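Long-range contacts in pectate lyase (Erwinia chrysanthemi, PDB 1RU4), which cleaves pectate (polygalacturonate) chains by beta-elimination: residues Ala1-Asp6 against Ala87-Ala92; Ile51-Gly56 against Ala92-Ser97. All blocks are in the same frame, centred on the assembly; numbering follows the deposited sequence.

Contact 1: Ala1-Asp6 against Ala87-Ala92; sequences ADCSSD and ANCGRA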
loop_
_atom_site.group_PDB
_atom_site.type_symbol
_atom_site.label_atom_id
_atom_site.label_comp_id
_atom_site.label_asym_id
_atom_site.label_seq_id
_atom_site.Cartn_x
_atom_site.Cartn_y
_atom_site.Cartn_z
ATOM N N ALA A 1 1.596 -18.489 4.003
ATOM C CA ALA A 1 1.546 -19.936 3.655
ATOM C C ALA A 1 1.579 -20.137 2.146
ATOM O O ALA A 1 1.524 -19.178 1.374
ATOM C CB ALA A 1 0.298 -20.577 4.245
ATOM N N ASP A 2 1.665 -21.401 1.741
ATOM C CA ASP A 2 1.719 -21.784 0.335
ATOM C C ASP A 2 0.344 -22.285 -0.104
ATOM O O ASP A 2 -0.069 -23.385 0.273
ATOM C CB ASP A 2 2.776 -22.888 0.166
ATOM C CG ASP A 2 2.923 -23.377 -1.270
ATOM O OD1 ASP A 2 2.184 -22.928 -2.168
ATOM O OD2 ASP A 2 3.799 -24.239 -1.497
ATOM N N CYS A 3 -0.358 -21.477 -0.898
ATOM C CA CYS A 3 -1.675 -21.857 -1.408
ATOM C C CYS A 3 -1.682 -22.244 -2.887
ATOM O O CYS A 3 -2.729 -22.208 -3.533
ATOM C CB CYS A 3 -2.718 -20.757 -1.141
ATOM S SG CYS A 3 -2.268 -19.047 -1.610
ATOM N N SER A 4 -0.528 -22.661 -3.406
ATOM C CA SER A 4 -0.420 -23.046 -4.815
ATOM C C SER A 4 -1.268 -24.262 -5.200
ATOM O O SER A 4 -1.628 -24.420 -6.365
ATOM C CB SER A 4 1.045 -23.277 -5.211
ATOM O OG SER A 4 1.619 -24.354 -4.489
ATOM N N SER A 5 -1.599 -25.108 -4.227
ATOM C CA SER A 5 -2.408 -26.297 -4.500
ATOM C C SER A 5 -3.911 -26.011 -4.570
ATOM O O SER A 5 -4.702 -26.898 -4.891
ATOM C CB SER A 5 -2.133 -27.382 -3.455
ATOM O OG SER A 5 -2.577 -26.984 -2.168
ATOM N N ASP A 6 -4.295 -24.772 -4.274
ATOM C CA ASP A 6 -5.697 -24.366 -4.275
ATOM C C ASP A 6 -6.047 -23.645 -5.575
ATOM O O ASP A 6 -5.621 -22.510 -5.796
ATOM C CB ASP A 6 -5.963 -23.446 -3.075
ATOM C CG ASP A 6 -7.444 -23.185 -2.834
ATOM O OD1 ASP A 6 -8.291 -23.552 -3.673
ATOM O OD2 ASP A 6 -7.757 -22.600 -1.780
ATOM N N ALA A 87 -5.413 -17.850 -10.557
ATOM C CA ALA A 87 -5.541 -19.224 -10.073
ATOM C C ALA A 87 -4.296 -19.771 -9.385
ATOM O O ALA A 87 -3.178 -19.340 -9.668
ATOM C CB ALA A 87 -5.938 -20.141 -11.221
ATOM N N ASN A 88 -4.510 -20.733 -8.487
ATOM C CA ASN A 88 -3.432 -21.430 -7.785
ATOM C C ASN A 88 -2.408 -20.497 -7.145
ATOM O O ASN A 88 -1.211 -20.790 -7.121
ATOM C CB ASN A 88 -2.740 -22.412 -8.736
ATOM C CG ASN A 88 -3.633 -23.576 -9.116
ATOM O OD1 ASN A 88 -3.665 -24.596 -8.427
ATOM N ND2 ASN A 88 -4.374 -23.424 -10.205
ATOM N N CYS A 89 -2.896 -19.373 -6.626
ATOM C CA CYS A 89 -2.053 -18.361 -5.998
ATOM C C CYS A 89 -0.895 -17.885 -6.869
ATOM O O CYS A 89 0.185 -17.547 -6.378
ATOM C CB CYS A 89 -1.598 -18.829 -4.612
ATOM S SG CYS A 89 -3.022 -18.793 -3.478
ATOM N N GLY A 90 -1.155 -17.852 -8.174
ATOM C CA GLY A 90 -0.201 -17.323 -9.131
ATOM C C GLY A 90 -0.385 -15.820 -9.272
ATOM O O GLY A 90 -0.977 -15.172 -8.398
ATOM N N ARG A 91 0.097 -15.267 -10.382
ATOM C CA ARG A 91 0.015 -13.827 -10.628
ATOM C C ARG A 91 -0.603 -13.527 -11.990
ATOM O O ARG A 91 -0.246 -14.154 -12.988
ATOM C CB ARG A 91 1.415 -13.201 -10.600
ATOM C CG ARG A 91 2.272 -13.578 -9.401
ATOM C CD ARG A 91 1.684 -13.069 -8.103
ATOM N NE ARG A 91 1.737 -11.614 -7.986
ATOM C CZ ARG A 91 1.205 -10.933 -6.976
ATOM N NH1 ARG A 91 0.578 -11.578 -6.003
ATOM N NH2 ARG A 91 1.313 -9.613 -6.928
ATOM N N ALA A 92 -1.522 -12.564 -12.022
ATOM C CA ALA A 92 -2.109 -12.087 -13.272
ATOM C C ALA A 92 -1.762 -10.608 -13.410
ATOM O O ALA A 92 -2.202 -9.776 -12.609
ATOM C CB ALA A 92 -3.624 -12.284 -13.274
#
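Cys3 and Cys89 join the two segments covalently, and the chain just before Cys3 is held in place from outside the pair. The amino group of Ala1 is hydrogen-bonded to Asp356 and Asp358. Asp2 reaches forward along its own segment. Asp2 OD1 accepts from Ser4 N at 3.0 Å, nearly along the C-O axis, which closes an Asx turn. Ser4 OG donates to the same oxygen from the syn side, and Asn357 is a further partner. Asp2 OD1 thus ties down the backbone just after Cys3, and Asn357 takes the N-H of Cys3 itself.

Cys3 SG sits between its own backbone N and carbonyl carbon (chi1 49°), and from there it meets Cys89 SG at 2.0 Å. The bridge has a chi3 of -106°. Cys89 presents its sulfur beside its own backbone N, with CB aimed at the N-terminal segment. The bridge pins the N-terminal arm, which precedes strand 16-19, to a turn of the right-handed parallel beta-helix, in the loop between strands 82-86 and 92-95. It lies near the surface, although Cys89 itself is buried.

Cys3 also starts a type I turn that runs to Asp6, with Asp6 N hydrogen-bonded to Cys3 O. Ser4 sits on this turn beside Asn88. Ser4 CA makes a CA-H...O contact with Asn88 O at 3.3 Å, while its hydroxyl stays on the Asp2 side. Ser4 O lies 3.3 Å from Asn88 CB. At the end of the turn Asp6 contributes its backbone: Asp6 O receives a CA-H...O contact from Asn88 CA at 3.1 Å, with an angle of 151° at the hydrogen. The Asp6 carboxylate is engaged by Gly10 N through OD2.

Contact 2: Ile51-Gly56 against Ala92-Ser97; sequences ILLKPG and AVFDFS
Leu53 packs on Ala92 and Phe94 inside the right-handed parallel beta-helix, where strand 50-53 and strand 92-95 belong to successive turns. The two strands are not paired: 92-95 lies beside strand 56-59, and Leu53 meets it in the interior. This is the tight part of the contact. The Leu53 side chain carries CG beside its backbone N (chi1 -54°), which brings CD1 against both partners. Leu53 CD1 lies 3.7 Å from Ala92 CB. Leu53 CD1 also reaches the edge of the Phe94 ring, in the ring plane, 3.8 Å from Phe94 CE1. Leu53 and Phe94 approach from opposite directions. Other aromatics continue this interior: Tyr58 meets the Phe94 ring with its plane nearly parallel, and Phe38 and Phe110 each pack with it edge-to-face.

The solvent side is looser in side-chain packing and is joined through backbone. After Leu53 the chain turns outward, and the exposed side chains of Lys54 and Pro55 point away from strand 92-95. The chain comes back at Gly56, which forms a parallel bridge with Ala92. Gly56 has a backbone conformation open chiefly to glycine. Val93 is partly exposed, and its side chain packs on Glu123 and Thr125 of the next turn. Its backbone supplies the one hydrogen bond between the segments: Val93 N donates to Gly56 O at 2.9 Å, with an N-H...O angle of 171°.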
loop_
_atom_site.group_PDB
_atom_site.type_symbol
_atom_site.label_atom_id
_atom_site.label_comp_id
_atom_site.label_asym_id
_atom_site.label_seq_id
_atom_site.Cartn_x
_atom_site.Cartn_y
_atom_site.Cartn_z
ATOM N N ILE A 51 -14.172 -14.608 -11.237
ATOM C CA ILE A 51 -13.466 -14.562 -12.510
ATOM C C ILE A 51 -12.068 -15.103 -12.202
ATOM O O ILE A 51 -11.252 -14.430 -11.562
ATOM C CB ILE A 51 -13.366 -13.115 -13.060
ATOM C CG1 ILE A 51 -14.767 -12.554 -13.326
ATOM C CG2 ILE A 51 -12.535 -13.092 -14.342
ATOM C CD1 ILE A 51 -14.772 -11.137 -13.858
ATOM N N LEU A 52 -11.829 -16.350 -12.592
ATOM C CA LEU A 52 -10.560 -17.013 -12.318
ATOM C C LEU A 52 -9.593 -16.843 -13.485
ATOM O O LEU A 52 -9.825 -17.351 -14.586
ATOM C CB LEU A 52 -10.789 -18.495 -12.026
ATOM C CG LEU A 52 -9.592 -19.275 -11.482
ATOM C CD1 LEU A 52 -9.200 -18.736 -10.115
ATOM C CD2 LEU A 52 -9.939 -20.753 -11.392
ATOM N N LEU A 53 -8.510 -16.121 -13.224
ATOM C CA LEU A 53 -7.519 -15.798 -14.240
ATOM C C LEU A 53 -6.366 -16.793 -14.301
ATOM O O LEU A 53 -5.740 -17.097 -13.287
ATOM C CB LEU A 53 -6.950 -14.403 -13.967
ATOM C CG LEU A 53 -7.960 -13.259 -13.828
ATOM C CD1 LEU A 53 -7.290 -12.042 -13.210
ATOM C CD2 LEU A 53 -8.554 -12.916 -15.184
ATOM N N LYS A 54 -6.082 -17.295 -15.497
ATOM C CA LYS A 54 -4.906 -18.132 -15.695
ATOM C C LYS A 54 -3.699 -17.227 -15.457
ATOM O O LYS A 54 -3.671 -16.090 -15.935
ATOM C CB LYS A 54 -4.872 -18.665 -17.130
ATOM C CG LYS A 54 -3.672 -19.541 -17.446
ATOM C CD LYS A 54 -3.619 -19.872 -18.925
ATOM C CE LYS A 54 -2.361 -20.648 -19.278
ATOM N NZ LYS A 54 -2.264 -20.891 -20.743
ATOM N N PRO A 55 -2.711 -17.693 -14.673
ATOM C CA PRO A 55 -1.530 -16.858 -14.421
ATOM C C PRO A 55 -0.859 -16.458 -15.737
ATOM O O PRO A 55 -0.723 -17.277 -16.647
ATOM C CB PRO A 55 -0.638 -17.778 -13.589
ATOM C CG PRO A 55 -1.636 -18.589 -12.814
ATOM C CD PRO A 55 -2.658 -18.933 -13.877
ATOM N N GLY A 56 -0.487 -15.186 -15.839
ATOM C CA GLY A 56 0.137 -14.684 -17.050
ATOM C C GLY A 56 -0.035 -13.185 -17.189
ATOM O O GLY A 56 -0.358 -12.498 -16.217
ATOM N N ALA A 92 -1.522 -12.564 -12.022
ATOM C CA ALA A 92 -2.109 -12.087 -13.272
ATOM C C ALA A 92 -1.762 -10.608 -13.410
ATOM O O ALA A 92 -2.202 -9.776 -12.609
ATOM C CB ALA A 92 -3.624 -12.284 -13.274
ATOM N N VAL A 93 -0.958 -10.292 -14.419
ATOM C CA VAL A 93 -0.491 -8.925 -14.637
ATOM C C VAL A 93 -1.239 -8.248 -15.781
ATOM O O VAL A 93 -1.216 -8.727 -16.914
ATOM C CB VAL A 93 1.030 -8.903 -14.946
ATOM C CG1 VAL A 93 1.506 -7.475 -15.184
ATOM C CG2 VAL A 93 1.813 -9.535 -13.800
ATOM N N PHE A 94 -1.918 -7.147 -15.469
ATOM C CA PHE A 94 -2.617 -6.351 -16.477
ATOM C C PHE A 94 -1.715 -5.205 -16.923
ATOM O O PHE A 94 -1.440 -4.278 -16.155
ATOM C CB PHE A 94 -3.943 -5.817 -15.924
ATOM C CG PHE A 94 -4.981 -6.888 -15.714
ATOM C CD1 PHE A 94 -4.853 -7.805 -14.676
ATOM C CD2 PHE A 94 -6.077 -6.989 -16.568
ATOM C CE1 PHE A 94 -5.799 -8.811 -14.491
ATOM C CE2 PHE A 94 -7.030 -7.992 -16.391
ATOM C CZ PHE A 94 -6.890 -8.906 -15.349
ATOM N N ASP A 95 -1.237 -5.303 -18.162
ATOM C CA ASP A 95 -0.301 -4.341 -18.735
ATOM C C ASP A 95 -1.039 -3.402 -19.686
ATOM O O ASP A 95 -1.495 -3.820 -20.750
ATOM C CB ASP A 95 0.798 -5.105 -19.487
ATOM C CG ASP A 95 1.904 -4.205 -20.014
ATOM O OD1 ASP A 95 1.857 -2.977 -19.810
ATOM O OD2 ASP A 95 2.841 -4.748 -20.636
ATOM N N PHE A 96 -1.132 -2.132 -19.301
ATOM C CA PHE A 96 -1.843 -1.137 -20.100
ATOM C C PHE A 96 -1.012 -0.473 -21.199
ATOM O O PHE A 96 -1.470 0.455 -21.869
ATOM C CB PHE A 96 -2.539 -0.125 -19.189
ATOM C CG PHE A 96 -3.724 -0.701 -18.461
ATOM C CD1 PHE A 96 -3.550 -1.446 -17.294
ATOM C CD2 PHE A 96 -5.012 -0.542 -18.969
ATOM C CE1 PHE A 96 -4.642 -2.027 -16.650
ATOM C CE2 PHE A 96 -6.108 -1.119 -18.333
ATOM C CZ PHE A 96 -5.923 -1.864 -17.171
ATOM N N SER A 97 0.221 -0.950 -21.351
ATOM C CA SER A 97 1.074 -0.646 -22.503
ATOM C C SER A 97 1.529 0.785 -22.802
ATOM O O SER A 97 2.031 1.047 -23.898
ATOM C CB SER A 97 0.433 -1.231 -23.767
ATOM O OG SER A 97 0.120 -2.603 -23.598
#

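Overall arrangement
From the N terminus, the chain enters contact 1 at once, then forms strand 16-19 and helix 38-44 before strand 50-53 begins the first half of contact 2. It goes on through strands 56-59, 70-72 and 82-86 to residues 87-92, where contact 1 closes a loop of 80 intervening residues. Contact 2 closes immediately afterwards, over 35 residues, so the two loops cross and share Ala92. The centres of the two contacts lie about 14 Å apart. The contacts also touch directly, through probable hydrogen bonds between Ala87 and Leu53 and between Arg91 and Gly56. Contact 1 ties the N-terminal arm to the beta-helix, and contact 2 joins successive turns within it.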